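Local coordinates for protein Cys-Gly metallodipeptidase DUG1 (Saccharomyces cerevisiae, PDB 4G1P) that hydrolyses the dipeptide Cys-Gly as a zinc- or manganese-dependent homodimeric peptidase and serves as catalytic component of the glutathione degradosomal complex, at residues K11-K16 and G464-A469. Residues are numbered along the deposited sequence; the frame is centred on the assembly and turned at random.
Sequences KIDSLK and GMKTMA
Ile-12 and Lys-466 meet where two helices distant in sequence pack together, and the pair illustrates how a lysine can serve both an apolar interface and a charge at its margin. The apolar part centres on Ile-12. Ile-12 CD1 comes to 3.7 Å from Lys-466 CG and also lies against the backbone of Met-465, while Ala-469 CB is a more distant neighbour. Ile-12 CG2, anti to the backbone N (CG1 at chi1 -75°), lies beside CG and CE of Lys-466 and 4.2 Å from Met-465 CB.

The polar part is a salt bridge. Extended beyond CG, Lys-466 runs past the isoleucine to the Asp-13 carboxylate, crossing that side chain at about a right angle. Lys-466 NZ donates to Asp-13 OD1 at 3.1 Å, on the syn side but 29° out of the carboxylate plane; a second bond, to OD2, is weak. A leucine in place of Lys-466 would probably leave the Asp-13 carboxylate without this cationic mate.

Away from the zinc site, the contact joins helix 5-14 to helix 458-477 in the alpha/beta catalytic domain of this M20 peptidase, with Ile-12 and Met-465 also touching helix 135-154 and Lys-466 also touching Val-409 of helix 397-410.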
loop_
_atom_site.group_PDB
_atom_site.type_symbol
_atom_site.label_atom_id
_atom_site.label_comp_id
_atom_site.label_asym_id
_atom_site.label_seq_id
_atom_site.Cartn_x
_atom_site.Cartn_y
_atom_site.Cartn_z
ATOM N N LYS A 11 44.545 19.037 -0.929
ATOM C CA LYS A 11 44.507 17.633 -1.278
ATOM C C LYS A 11 43.066 17.172 -1.386
ATOM O O LYS A 11 42.759 16.258 -2.137
ATOM C CB LYS A 11 45.285 16.798 -0.269
ATOM C CG LYS A 11 46.767 16.733 -0.587
ATOM C CD LYS A 11 46.999 16.336 -2.038
ATOM C CE LYS A 11 48.423 16.647 -2.495
ATOM N NZ LYS A 11 48.757 15.956 -3.779
ATOM N N ILE A 12 42.180 17.822 -0.639
ATOM C CA ILE A 12 40.772 17.469 -0.671
ATOM C C ILE A 12 40.197 17.780 -2.051
ATOM O O ILE A 12 39.393 17.019 -2.588
ATOM C CB ILE A 12 39.986 18.193 0.425
ATOM C CG1 ILE A 12 40.271 17.551 1.782
ATOM C CG2 ILE A 12 38.502 18.160 0.127
ATOM C CD1 ILE A 12 39.596 18.240 2.954
ATOM N N ASP A 13 40.637 18.894 -2.627
ATOM C CA ASP A 13 40.273 19.240 -3.989
ATOM C C ASP A 13 40.869 18.256 -5.000
ATOM O O ASP A 13 40.172 17.784 -5.897
ATOM C CB ASP A 13 40.713 20.665 -4.311
ATOM C CG ASP A 13 39.855 21.710 -3.625
ATOM O OD1 ASP A 13 38.713 21.385 -3.229
ATOM O OD2 ASP A 13 40.317 22.867 -3.502
ATOM N N SER A 14 42.145 17.931 -4.839
ATOM C CA SER A 14 42.847 17.094 -5.807
ATOM C C SER A 14 42.312 15.680 -5.833
ATOM O O SER A 14 42.371 15.011 -6.858
ATOM C CB SER A 14 44.340 17.022 -5.479
ATOM O OG SER A 14 44.897 18.315 -5.394
ATOM N N LEU A 15 41.827 15.216 -4.690
ATOM C CA LEU A 15 41.434 13.835 -4.547
ATOM C C LEU A 15 39.950 13.611 -4.875
ATOM O O LEU A 15 39.448 12.500 -4.744
ATOM C CB LEU A 15 41.753 13.345 -3.141
ATOM C CG LEU A 15 43.219 13.193 -2.741
ATOM C CD1 LEU A 15 43.312 12.578 -1.352
ATOM C CD2 LEU A 15 43.969 12.351 -3.755
ATOM N N LYS A 16 39.261 14.662 -5.315
ATOM C CA LYS A 16 37.862 14.537 -5.730
ATOM C C LYS A 16 37.580 13.372 -6.684
ATOM O O LYS A 16 36.522 12.735 -6.580
ATOM C CB LYS A 16 37.317 15.851 -6.299
ATOM C CG LYS A 16 37.073 16.908 -5.221
ATOM C CD LYS A 16 36.942 18.295 -5.825
ATOM C CE LYS A 16 35.924 18.312 -6.956
ATOM N NZ LYS A 16 35.765 19.688 -7.500
ATOM N N GLY A 464 32.030 20.406 3.364
ATOM C CA GLY A 464 31.841 19.634 4.576
ATOM C C GLY A 464 33.083 18.849 4.949
ATOM O O GLY A 464 33.363 18.625 6.131
ATOM N N MET A 465 33.831 18.415 3.942
ATOM C CA MET A 465 35.038 17.645 4.200
ATOM C C MET A 465 36.108 18.539 4.798
ATOM O O MET A 465 36.741 18.196 5.805
ATOM C CB MET A 465 35.552 16.994 2.922
ATOM C CG MET A 465 34.939 15.629 2.651
ATOM S SD MET A 465 35.604 14.830 1.172
ATOM C CE MET A 465 34.840 15.822 -0.116
ATOM N N LYS A 466 36.295 19.694 4.164
ATOM C CA LYS A 466 37.233 20.687 4.639
ATOM C C LYS A 466 36.805 21.141 6.021
ATOM O O LYS A 466 37.651 21.380 6.876
ATOM C CB LYS A 466 37.298 21.860 3.664
ATOM C CG LYS A 466 37.851 21.470 2.297
ATOM C CD LYS A 466 37.780 22.610 1.299
ATOM C CE LYS A 466 38.557 22.292 0.021
ATOM N NZ LYS A 466 38.569 23.423 -0.944
ATOM N N THR A 467 35.497 21.235 6.258
ATOM C CA THR A 467 35.028 21.637 7.579
ATOM C C THR A 467 35.315 20.547 8.614
ATOM O O THR A 467 35.706 20.830 9.754
ATOM C CB THR A 467 33.530 22.029 7.587
ATOM O OG1 THR A 467 33.337 23.188 6.774
ATOM C CG2 THR A 467 33.060 22.359 9.001
ATOM N N MET A 468 35.147 19.298 8.213
ATOM C CA MET A 468 35.499 18.197 9.089
ATOM C C MET A 468 37.001 18.213 9.392
ATOM O O MET A 468 37.426 17.942 10.518
ATOM C CB MET A 468 35.112 16.859 8.453
ATOM C CG MET A 468 33.626 16.576 8.333
ATOM S SD MET A 468 33.440 15.043 7.388
ATOM C CE MET A 468 31.745 14.546 7.719
ATOM N N ALA A 469 37.811 18.516 8.389
ATOM C CA ALA A 469 39.253 18.554 8.595
ATOM C C ALA A 469 39.665 19.651 9.585
ATOM O O ALA A 469 40.466 19.424 10.490
ATOM C CB ALA A 469 39.962 18.747 7.270
#